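Local coordinates for acetoin utilization protein (Exiguobacterium sibiricum, PDB 2Q04) that probably transfers acetyl groups from acetyl-CoA as a GNAT-family enzyme, perhaps in acetoin utilization, at residues Glu60-Ile65 with Asp123-His128; Pro93-Leu98 with Val196-Ala201; Lys115-Ser120 with Glu157-His162; Trp140-Ser145 with Trp150-Ile155. One frame throughout, in Å; residues are numbered along the deposited sequence.

Contact 1: Glu60-Ile65 with Asp123-His128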
# COMPACT_ATOMS: atom_id res chain seq x y z
N GLU A 60 9.60 -1.17 -11.18
CA GLU A 60 8.24 -1.59 -10.86
C GLU A 60 7.50 -0.59 -9.93
O GLU A 60 6.28 -0.68 -9.74
CB GLU A 60 8.25 -2.99 -10.21
CG GLU A 60 8.53 -3.02 -8.68
CD GLU A 60 10.00 -2.73 -8.32
OE1 GLU A 60 10.85 -2.61 -9.24
OE2 GLU A 60 10.30 -2.64 -7.11
N GLY A 61 8.25 0.37 -9.38
CA GLY A 61 7.72 1.29 -8.36
C GLY A 61 6.57 2.19 -8.83
O GLY A 61 6.61 2.72 -9.93
N ARG A 62 5.57 2.37 -7.96
CA ARG A 62 4.43 3.24 -8.24
C ARG A 62 4.05 4.03 -7.00
O ARG A 62 3.79 3.44 -5.92
CB ARG A 62 3.23 2.43 -8.70
CG ARG A 62 3.47 1.63 -9.91
CD ARG A 62 2.22 1.03 -10.42
NE ARG A 62 2.44 0.38 -11.71
CZ ARG A 62 1.49 0.17 -12.62
NH1 ARG A 62 0.24 0.56 -12.41
NH2 ARG A 62 1.80 -0.43 -13.77
N ILE A 63 3.98 5.34 -7.15
CA ILE A 63 3.53 6.22 -6.08
C ILE A 63 2.29 6.99 -6.54
O ILE A 63 2.36 7.79 -7.45
CB ILE A 63 4.64 7.24 -5.67
CG1 ILE A 63 5.92 6.52 -5.18
CG2 ILE A 63 4.12 8.22 -4.60
CD1 ILE A 63 5.75 5.77 -3.87
N ILE A 64 1.15 6.67 -5.96
CA ILE A 64 -0.07 7.41 -6.20
C ILE A 64 -0.26 8.35 -5.01
O ILE A 64 -0.07 7.94 -3.85
CB ILE A 64 -1.31 6.46 -6.36
CG1 ILE A 64 -1.26 5.74 -7.72
CG2 ILE A 64 -2.62 7.25 -6.24
CD1 ILE A 64 -0.08 4.79 -7.89
N ILE A 65 -0.62 9.60 -5.29
CA ILE A 65 -0.68 10.64 -4.25
C ILE A 65 -2.04 11.30 -4.15
O ILE A 65 -2.77 11.36 -5.13
CB ILE A 65 0.36 11.74 -4.51
CG1 ILE A 65 0.07 12.45 -5.86
CG2 ILE A 65 1.77 11.15 -4.50
CD1 ILE A 65 0.95 13.64 -6.11
N ASP A 123 -5.19 1.18 -13.56
CA ASP A 123 -4.24 0.65 -14.53
C ASP A 123 -4.49 -0.85 -14.74
O ASP A 123 -4.35 -1.64 -13.79
CB ASP A 123 -2.80 0.89 -14.05
CG ASP A 123 -1.76 0.61 -15.13
OD1 ASP A 123 -2.08 -0.08 -16.12
OD2 ASP A 123 -0.62 1.10 -15.00
N PRO A 124 -4.86 -1.25 -15.98
CA PRO A 124 -5.11 -2.67 -16.26
C PRO A 124 -3.92 -3.58 -15.95
O PRO A 124 -4.07 -4.79 -15.87
CB PRO A 124 -5.40 -2.69 -17.77
CG PRO A 124 -5.77 -1.29 -18.11
CD PRO A 124 -5.05 -0.41 -17.18
N ALA A 125 -2.73 -2.98 -15.80
CA ALA A 125 -1.49 -3.73 -15.49
C ALA A 125 -1.55 -4.36 -14.12
O ALA A 125 -0.92 -5.38 -13.89
CB ALA A 125 -0.28 -2.81 -15.59
N MSE A 126 -2.31 -3.75 -13.21
CA MSE A 126 -2.42 -4.24 -11.82
C MSE A 126 -3.10 -5.61 -11.74
O MSE A 126 -2.95 -6.33 -10.74
CB MSE A 126 -3.19 -3.24 -10.95
CG MSE A 126 -2.58 -1.86 -10.92
SE MSE A 126 -0.77 -1.91 -10.31
CE MSE A 126 -1.02 -1.35 -8.50
N GLU A 127 -3.83 -5.98 -12.80
CA GLU A 127 -4.52 -7.27 -12.85
C GLU A 127 -3.56 -8.42 -13.10
O GLU A 127 -3.92 -9.58 -12.95
CB GLU A 127 -5.61 -7.26 -13.92
CG GLU A 127 -6.77 -6.29 -13.63
CD GLU A 127 -7.62 -6.69 -12.39
OE1 GLU A 127 -7.33 -7.75 -11.77
OE2 GLU A 127 -8.57 -5.96 -12.07
N HIS A 128 -2.32 -8.09 -13.49
CA HIS A 128 -1.31 -9.11 -13.76
C HIS A 128 -0.47 -9.44 -12.52
O HIS A 128 0.37 -10.33 -12.55
CB HIS A 128 -0.40 -8.65 -14.89
CG HIS A 128 -1.11 -8.49 -16.20
ND1 HIS A 128 -1.16 -9.50 -17.14
CD2 HIS A 128 -1.81 -7.45 -16.72
CE1 HIS A 128 -1.85 -9.08 -18.19
NE2 HIS A 128 -2.26 -7.84 -17.95

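Contact 2: Pro93-Leu98 with Val196-Ala201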
# COMPACT_ATOMS: atom_id res chain seq x y z
N PRO A 93 8.28 -12.51 -10.28
CA PRO A 93 8.08 -11.10 -10.61
C PRO A 93 6.59 -10.66 -10.68
O PRO A 93 6.30 -9.49 -10.97
CB PRO A 93 8.74 -10.97 -11.98
CG PRO A 93 8.62 -12.31 -12.59
CD PRO A 93 8.63 -13.31 -11.47
N TYR A 94 5.66 -11.60 -10.43
CA TYR A 94 4.22 -11.28 -10.44
C TYR A 94 3.71 -10.95 -9.04
O TYR A 94 2.52 -10.69 -8.86
CB TYR A 94 3.42 -12.45 -11.02
CG TYR A 94 3.75 -12.77 -12.46
CD1 TYR A 94 3.22 -12.01 -13.50
CD2 TYR A 94 4.60 -13.82 -12.79
CE1 TYR A 94 3.52 -12.28 -14.80
CE2 TYR A 94 4.90 -14.10 -14.08
CZ TYR A 94 4.36 -13.32 -15.10
OH TYR A 94 4.66 -13.60 -16.41
N ILE A 95 4.60 -10.97 -8.06
CA ILE A 95 4.23 -10.61 -6.70
C ILE A 95 4.72 -9.19 -6.38
O ILE A 95 5.92 -8.90 -6.42
CB ILE A 95 4.76 -11.63 -5.67
CG1 ILE A 95 4.01 -12.96 -5.83
CG2 ILE A 95 4.59 -11.10 -4.23
CD1 ILE A 95 4.44 -14.04 -4.88
N LEU A 96 3.76 -8.30 -6.10
CA LEU A 96 4.03 -6.90 -5.85
C LEU A 96 3.54 -6.55 -4.45
O LEU A 96 2.56 -7.11 -3.99
CB LEU A 96 3.29 -6.05 -6.88
CG LEU A 96 3.69 -4.58 -7.01
CD1 LEU A 96 5.11 -4.45 -7.54
CD2 LEU A 96 2.72 -3.87 -7.92
N GLU A 97 4.23 -5.64 -3.79
CA GLU A 97 3.80 -5.22 -2.46
C GLU A 97 3.24 -3.80 -2.45
O GLU A 97 3.84 -2.89 -3.00
CB GLU A 97 4.94 -5.34 -1.44
CG GLU A 97 4.47 -5.07 0.03
CD GLU A 97 5.62 -4.97 1.02
OE1 GLU A 97 6.78 -5.12 0.60
OE2 GLU A 97 5.35 -4.70 2.21
N LEU A 98 2.06 -3.66 -1.88
CA LEU A 98 1.54 -2.38 -1.52
C LEU A 98 2.27 -2.02 -0.26
O LEU A 98 1.98 -2.55 0.81
CB LEU A 98 0.02 -2.47 -1.27
CG LEU A 98 -0.79 -1.18 -1.04
CD1 LEU A 98 -2.27 -1.51 -0.97
CD2 LEU A 98 -0.35 -0.43 0.23
N VAL A 196 -0.15 -17.77 -7.33
CA VAL A 196 -0.96 -17.88 -6.13
C VAL A 196 -0.42 -18.97 -5.22
O VAL A 196 -0.42 -18.83 -4.00
CB VAL A 196 -2.42 -18.19 -6.48
CG1 VAL A 196 -3.21 -18.55 -5.21
CG2 VAL A 196 -3.06 -17.01 -7.19
N ALA A 197 0.03 -20.07 -5.82
CA ALA A 197 0.58 -21.18 -5.06
C ALA A 197 1.85 -20.75 -4.35
O ALA A 197 2.10 -21.17 -3.23
CB ALA A 197 0.88 -22.36 -5.98
N HIS A 198 2.65 -19.92 -5.01
CA HIS A 198 3.86 -19.40 -4.42
C HIS A 198 3.53 -18.52 -3.24
O HIS A 198 4.16 -18.60 -2.20
CB HIS A 198 4.65 -18.61 -5.45
CG HIS A 198 5.96 -18.10 -4.94
ND1 HIS A 198 6.88 -18.91 -4.32
CD2 HIS A 198 6.54 -16.88 -5.04
CE1 HIS A 198 7.95 -18.20 -4.01
NE2 HIS A 198 7.77 -16.97 -4.45
N PHE A 199 2.52 -17.68 -3.40
CA PHE A 199 2.06 -16.81 -2.33
C PHE A 199 1.61 -17.63 -1.13
O PHE A 199 1.92 -17.29 0.00
CB PHE A 199 0.92 -15.91 -2.81
CG PHE A 199 0.22 -15.16 -1.70
CD1 PHE A 199 0.90 -14.22 -0.93
CD2 PHE A 199 -1.14 -15.35 -1.45
CE1 PHE A 199 0.26 -13.52 0.09
CE2 PHE A 199 -1.79 -14.64 -0.43
CZ PHE A 199 -1.08 -13.73 0.33
N ASP A 200 0.86 -18.70 -1.39
CA ASP A 200 0.41 -19.60 -0.30
C ASP A 200 1.60 -20.21 0.43
O ASP A 200 1.56 -20.41 1.63
CB ASP A 200 -0.46 -20.75 -0.85
CG ASP A 200 -1.84 -20.29 -1.29
OD1 ASP A 200 -2.32 -19.24 -0.80
OD2 ASP A 200 -2.46 -21.01 -2.11
N ALA A 201 2.65 -20.53 -0.33
CA ALA A 201 3.87 -21.11 0.24
C ALA A 201 4.63 -20.08 1.09
O ALA A 201 5.33 -20.45 2.04
CB ALA A 201 4.75 -21.64 -0.87

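Contact 3: Lys115-Ser120 with Glu157-His162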
# COMPACT_ATOMS: atom_id res chain seq x y z
N LYS A 115 -10.13 6.05 -2.39
CA LYS A 115 -9.85 6.60 -3.73
C LYS A 115 -8.42 6.41 -4.14
O LYS A 115 -8.12 6.21 -5.30
CB LYS A 115 -10.19 8.08 -3.80
CG LYS A 115 -11.58 8.36 -4.26
CD LYS A 115 -11.72 8.19 -5.77
CE LYS A 115 -13.11 8.60 -6.24
NZ LYS A 115 -13.21 8.61 -7.71
N LEU A 116 -7.53 6.59 -3.20
CA LEU A 116 -6.13 6.34 -3.43
C LEU A 116 -5.97 4.94 -4.02
O LEU A 116 -5.25 4.75 -5.00
CB LEU A 116 -5.37 6.44 -2.11
CG LEU A 116 -4.11 7.30 -2.04
CD1 LEU A 116 -4.22 8.52 -2.84
CD2 LEU A 116 -3.84 7.66 -0.57
N LEU A 117 -6.70 3.96 -3.45
CA LEU A 117 -6.64 2.58 -3.93
C LEU A 117 -7.36 2.41 -5.27
O LEU A 117 -6.90 1.66 -6.13
CB LEU A 117 -7.24 1.62 -2.90
CG LEU A 117 -6.47 1.41 -1.57
CD1 LEU A 117 -7.30 0.59 -0.59
CD2 LEU A 117 -5.12 0.75 -1.81
N GLU A 118 -8.49 3.11 -5.45
CA GLU A 118 -9.24 3.06 -6.72
C GLU A 118 -8.37 3.49 -7.89
O GLU A 118 -8.29 2.80 -8.90
CB GLU A 118 -10.48 3.97 -6.65
CG GLU A 118 -11.68 3.37 -5.93
CD GLU A 118 -12.90 4.30 -5.95
OE1 GLU A 118 -13.10 5.02 -6.97
OE2 GLU A 118 -13.66 4.31 -4.95
N VAL A 119 -7.76 4.66 -7.77
CA VAL A 119 -6.93 5.21 -8.83
C VAL A 119 -5.71 4.33 -9.10
O VAL A 119 -5.23 4.23 -10.23
CB VAL A 119 -6.47 6.65 -8.48
CG1 VAL A 119 -5.48 7.18 -9.53
CG2 VAL A 119 -7.67 7.58 -8.37
N SER A 120 -5.23 3.66 -8.05
CA SER A 120 -4.12 2.73 -8.19
C SER A 120 -4.49 1.52 -9.06
O SER A 120 -3.66 1.04 -9.84
CB SER A 120 -3.65 2.25 -6.81
OG SER A 120 -3.02 3.30 -6.09
N GLU A 157 -9.25 -2.53 7.36
CA GLU A 157 -9.44 -3.73 6.53
C GLU A 157 -10.50 -3.49 5.47
O GLU A 157 -10.31 -3.85 4.32
CB GLU A 157 -9.79 -4.96 7.38
CG GLU A 157 -9.63 -6.30 6.63
CD GLU A 157 -10.11 -7.53 7.45
OE1 GLU A 157 -10.10 -7.45 8.70
OE2 GLU A 157 -10.48 -8.56 6.84
N LYS A 158 -11.58 -2.82 5.86
CA LYS A 158 -12.64 -2.49 4.92
C LYS A 158 -12.16 -1.48 3.86
O LYS A 158 -12.60 -1.53 2.71
CB LYS A 158 -13.88 -2.01 5.69
CG LYS A 158 -14.52 -3.15 6.54
CD LYS A 158 -15.60 -2.64 7.51
CE LYS A 158 -16.98 -2.58 6.86
NZ LYS A 158 -18.08 -2.51 7.89
N MSE A 159 -11.20 -0.63 4.23
CA MSE A 159 -10.58 0.27 3.28
C MSE A 159 -9.84 -0.53 2.25
O MSE A 159 -10.00 -0.31 1.06
CB MSE A 159 -9.61 1.20 3.97
CG MSE A 159 -8.95 2.15 3.02
SE MSE A 159 -7.57 3.16 3.79
CE MSE A 159 -6.31 1.80 4.01
N MSE A 160 -9.00 -1.45 2.72
CA MSE A 160 -8.20 -2.32 1.84
C MSE A 160 -9.11 -3.19 0.95
O MSE A 160 -8.80 -3.44 -0.21
CB MSE A 160 -7.29 -3.21 2.68
CG MSE A 160 -6.14 -2.46 3.37
SE MSE A 160 -4.88 -1.64 2.08
CE MSE A 160 -3.40 -1.08 3.39
N ASN A 161 -10.24 -3.62 1.49
CA ASN A 161 -11.21 -4.41 0.73
C ASN A 161 -11.70 -3.65 -0.49
O ASN A 161 -11.86 -4.23 -1.54
CB ASN A 161 -12.39 -4.82 1.61
CG ASN A 161 -12.01 -5.88 2.69
OD1 ASN A 161 -12.73 -6.07 3.66
ND2 ASN A 161 -10.89 -6.56 2.48
N HIS A 162 -11.88 -2.34 -0.35
CA HIS A 162 -12.32 -1.50 -1.47
C HIS A 162 -11.29 -1.51 -2.61
O HIS A 162 -11.64 -1.37 -3.76
CB HIS A 162 -12.58 -0.05 -1.01
CG HIS A 162 -13.92 0.14 -0.34
ND1 HIS A 162 -14.04 0.46 1.00
CD2 HIS A 162 -15.18 0.08 -0.83
CE1 HIS A 162 -15.32 0.57 1.30
NE2 HIS A 162 -16.03 0.34 0.22

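Contact 4: Trp140-Ser145 with Trp150-Ile155. With EDO (1,2-ethanediol), chain J.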
# COMPACT_ATOMS: atom_id res chain seq x y z
N TRP A 140 0.40 2.44 13.40
CA TRP A 140 -0.93 3.06 13.32
C TRP A 140 -1.02 4.25 14.25
O TRP A 140 -0.53 4.21 15.37
CB TRP A 140 -2.02 2.04 13.67
CG TRP A 140 -2.05 0.84 12.77
CD1 TRP A 140 -1.50 0.74 11.51
CD2 TRP A 140 -2.78 -0.37 12.97
NE1 TRP A 140 -1.78 -0.49 10.97
CE2 TRP A 140 -2.57 -1.19 11.84
CE3 TRP A 140 -3.57 -0.87 14.02
CZ2 TRP A 140 -3.11 -2.48 11.72
CZ3 TRP A 140 -4.11 -2.16 13.91
CH2 TRP A 140 -3.88 -2.94 12.76
N ASP A 141 -1.66 5.33 13.78
CA ASP A 141 -1.81 6.56 14.57
C ASP A 141 -3.09 6.50 15.38
O ASP A 141 -4.03 7.25 15.15
CB ASP A 141 -1.82 7.79 13.67
CG ASP A 141 -1.77 9.10 14.45
OD1 ASP A 141 -1.43 9.07 15.67
OD2 ASP A 141 -2.06 10.16 13.85
N LEU A 142 -3.12 5.61 16.36
CA LEU A 142 -4.28 5.42 17.19
C LEU A 142 -4.54 6.65 18.07
O LEU A 142 -5.68 7.07 18.22
CB LEU A 142 -4.11 4.17 18.07
CG LEU A 142 -3.90 2.86 17.32
CD1 LEU A 142 -3.55 1.74 18.28
CD2 LEU A 142 -5.12 2.50 16.51
N LYS A 143 -3.47 7.21 18.65
CA LYS A 143 -3.57 8.40 19.51
C LYS A 143 -4.20 9.58 18.78
O LYS A 143 -5.00 10.32 19.34
CB LYS A 143 -2.19 8.80 20.03
CG LYS A 143 -2.20 9.99 21.00
N GLY A 144 -3.81 9.76 17.52
CA GLY A 144 -4.35 10.83 16.69
C GLY A 144 -5.73 10.51 16.14
O GLY A 144 -6.57 11.40 15.99
N SER A 145 -5.97 9.23 15.83
CA SER A 145 -7.27 8.78 15.28
C SER A 145 -8.35 8.64 16.37
O SER A 145 -9.55 8.67 16.08
CB SER A 145 -7.10 7.43 14.55
N TRP A 150 -8.76 -2.44 17.60
CA TRP A 150 -9.63 -3.33 16.85
C TRP A 150 -10.60 -2.55 15.95
O TRP A 150 -10.89 -2.98 14.83
CB TRP A 150 -10.37 -4.27 17.81
CG TRP A 150 -9.43 -4.82 18.91
CD1 TRP A 150 -9.30 -4.36 20.19
CD2 TRP A 150 -8.45 -5.88 18.77
NE1 TRP A 150 -8.34 -5.09 20.87
CE2 TRP A 150 -7.80 -6.02 20.02
CE3 TRP A 150 -8.08 -6.72 17.71
CZ2 TRP A 150 -6.80 -6.97 20.25
CZ3 TRP A 150 -7.07 -7.67 17.94
CH2 TRP A 150 -6.45 -7.79 19.20
N ASP A 151 -11.02 -1.36 16.40
CA ASP A 151 -11.81 -0.45 15.56
C ASP A 151 -10.97 0.01 14.38
O ASP A 151 -11.44 0.07 13.25
CB ASP A 151 -12.29 0.76 16.36
CG ASP A 151 -13.16 0.36 17.54
OD1 ASP A 151 -13.62 -0.80 17.57
OD2 ASP A 151 -13.35 1.19 18.44
N TYR A 152 -9.70 0.31 14.66
CA TYR A 152 -8.76 0.71 13.62
C TYR A 152 -8.60 -0.40 12.60
O TYR A 152 -8.65 -0.17 11.41
CB TYR A 152 -7.39 1.04 14.21
CG TYR A 152 -6.44 1.63 13.20
CD1 TYR A 152 -5.81 0.81 12.26
CD2 TYR A 152 -6.24 3.00 13.12
CE1 TYR A 152 -4.98 1.35 11.28
CE2 TYR A 152 -5.41 3.55 12.14
CZ TYR A 152 -4.78 2.72 11.23
OH TYR A 152 -3.96 3.25 10.26
N ARG A 153 -8.38 -1.61 13.10
CA ARG A 153 -8.21 -2.78 12.25
C ARG A 153 -9.42 -3.02 11.35
O ARG A 153 -9.27 -3.25 10.15
CB ARG A 153 -7.91 -4.03 13.11
CG ARG A 153 -8.16 -5.39 12.40
CD ARG A 153 -7.25 -5.60 11.21
NE ARG A 153 -7.65 -6.77 10.43
CZ ARG A 153 -7.27 -8.03 10.69
NH1 ARG A 153 -6.47 -8.30 11.69
NH2 ARG A 153 -7.70 -9.02 9.92
N LYS A 154 -10.61 -2.95 11.93
CA LYS A 154 -11.84 -3.17 11.18
C LYS A 154 -12.02 -2.13 10.07
O LYS A 154 -12.35 -2.48 8.93
CB LYS A 154 -13.03 -3.17 12.14
CG LYS A 154 -13.04 -4.39 13.11
CD LYS A 154 -13.86 -4.11 14.39
CE LYS A 154 -13.62 -5.19 15.44
NZ LYS A 154 -14.25 -4.87 16.75
N ILE A 155 -11.72 -0.87 10.39
CA ILE A 155 -11.83 0.23 9.42
C ILE A 155 -10.76 0.11 8.33
O ILE A 155 -11.05 0.25 7.16
CB ILE A 155 -11.70 1.60 10.13
CG1 ILE A 155 -12.91 1.81 11.05
CG2 ILE A 155 -11.62 2.72 9.12
CD1 ILE A 155 -12.70 2.85 12.12
C1 EDO J . -1.73 3.25 8.79
O1 EDO J . -2.50 2.10 8.37
C2 EDO J . -0.40 3.29 8.06
O2 EDO J . 0.52 4.11 8.78

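Contact 1: Glu60-Ile65 with Asp123-His128
Arg62 and Met126 mark the nearest passage of the two backbones, yet their CA atoms stay 10.8 Å apart, a spacing bridged here by the long side chain of Arg62. Arg62 does so from the start of a strand: its CG stands beside the backbone N (chi1 -59°), and the chain then runs extended to NE. At the far end NH1 lies 2.8 Å from Asp123 OD2, forming a salt bridge, and NH2 shares that oxygen. Both N-H bonds are bent and weak, as expected where two donors converge on one acceptor at the guanidinium edge. The carboxylate is turned 29° from the guanidinium plane. Its other oxygen, OD1, accepts from Ala125 N at 3.0 Å, an Asx turn that ties the acid to the start of the 3-10 segment. Selenomethionine Met126, bent at chi2 and chi3, lays its SE over one guanidinium face, 3.4 Å from Arg62 NH1, while Ala125 CB comes within 3.6 Å of NH2. A leucine at Arg62 would probably leave the buried Asp123 carboxylate without its charged mate and Met126 SE without the flat group it covers. Around the pair, Asp123 OD2 also bonds to Gln6 N, Arg62 pairs through its backbone with Phe78 of strand 71-79, and Met126 packs on Phe78 and on Met121 of helix 112-121.

Contact 2: Pro93-Leu98 with Val196-Ala201
Ile95 meets His198 and Phe199 in a small, buried strand-on-helix contact, where the first residue of strand 95-103 rests against the C-terminal helix 193-203. The backbones come closest at Ile95 and Phe199, whose CA atoms are 7.9 Å apart, and one methyl group does nearly all the touching. Ile95 carries CG1 beside its backbone N and extends fully at the next bond (chi2 -180°), which drives CD1 straight out to the helix. There it comes 3.5 Å from His198 CD2, the side chains crossing at about a right angle and the methyl approaching the imidazole obliquely. The same CD1 lies 4.5 Å from Phe199 CB, a looser apolar touch close to the helix backbone. The imidazole has its own anchor: with CG anti to the backbone N (chi1 -177°), it hydrogen-bonds through NE2 to the carbonyl oxygen of Glu89, which probably helps fix the rotation of the ring, with CD2 on the side of the isoleucine. Glu89 stands between Ser88 and Gly90, the residues that bind a calcium ion, and the His198 side chain lies about 6 Å from a bound calcium ion. Further along, the Phe199 ring meets Phe168 edge-to-face, while Ile95 also packs on Val195 and Leu202 of the same helix and on Leu132 of the adjacent strand. Here the last helix of the chain covers the start of strand 95-103, and such layering of a helix on a mixed sheet is consistent with the alpha/beta architecture of a GNAT-like domain.

Contact 3: Lys115-Ser120 with Glu157-His162
Next to Leu117, which touches Met159 and Met160 across the contact, the carbonyl oxygen of Leu116 is gripped twice: Ser120 OG donates to it at 2.9 Å, and Ser120 N reaches it at 3.2 Å from the opposite face of the carbonyl plane. The hydroxyl bond is tilted 27° from that plane. The serine thus spends its polar group on its own helix, and the contact between the helices is made by the leucine methyl against backbone and selenomethionine atoms. Leu117 sets CG beside its backbone N (chi1 -69°) and sends CD1 into helix 149-162, where it lies 3.3 Å from Met159 O and 3.9 Å from Met160 CA. Two selenomethionine side chains adjoin the methyl, with Met159 CG 4.3 Å and Met160 SE 4.2 Å from Leu117 CD1. Met160 starts off away from the partner helix, but bends at chi1 and chi2 carry its selenium back alongside the leucine. Helix 112-121 follows strand 95-103 in the chain; in GNAT relatives the loop joining such a strand to such a helix holds the pyrophosphate of acetyl-CoA, and the same role is probable here. Leu117 and Met160 both rest on Leu98 of that strand, while Met160 and Met159 also touch Ile101. On another flank of helix 112-121, Leu116 and Val119 pack against Ile21. Met159 O, brushed by the leucine methyl, also accepts a weak bond from His162 N.

Contact 4: Trp140-Ser145 with Trp150-Ile155
Trp140, just before the short helix 142-145, and Tyr152 of helix 149-162 form an offset aromatic stack that joins the approach to one helix with the side of the next. Tyr152 holds CG anti to its backbone N (chi1 -173°), which swings the phenol across the tryptophan. The phenol and the five-membered ring have centroids 4.2 Å apart and planes at 21°, with Tyr152 CE1 lying over one indole face, 3.3 Å from Trp140 CD2. Trp140 CB adds a CH-pi contact, 3.9 Å from the tyrosine centroid and over the face, 16° off the ring normal. Leu142 CD2 wedges in at the base of the ring, 3.5 Å from Tyr152 CB. Nearby, Asp141 is the N-cap of the short helix, its OD1 accepting from Gly144 N at 3.1 Å. Trp140 NE1 is hydrogen-bonded to Glu135 OE1. A serine in place of Trp140 would probably strip the phenol of its stacking surface, free it to turn, and cost Glu135 its indole donor. An ethanediol, probably from the crystallisation liquor, lies at the tyrosine edge, though its fit against the hydroxyl is doubtful. The chemistry thus implies a surface turn held by flat carbon faces, with the polar indole edge paired elsewhere.

Overall arrangement
Contacts 1, 2 and 3 are buried and contact 4 lies at the surface, and their chemistry differs accordingly. The charged pair of contact 1 is enclosed beside the sheet; contacts 2 and 3 rely on single methyl groups, and contact 4 spreads over aromatic faces. Strand 95-103 joins contacts 2 and 3, since Leu98 packs on both Leu117 and Met160. Helix 112-121 likewise joins contacts 1 and 3, where Ile64 and Met126 meet Ser120. Helix 149-162 serves contacts 3 and 4, its earlier turns in the surface contact and its later turns in the buried one. Contacts 1 and 4 lie on opposite sides of the chain's centre, with their own centres about 27 Å apart.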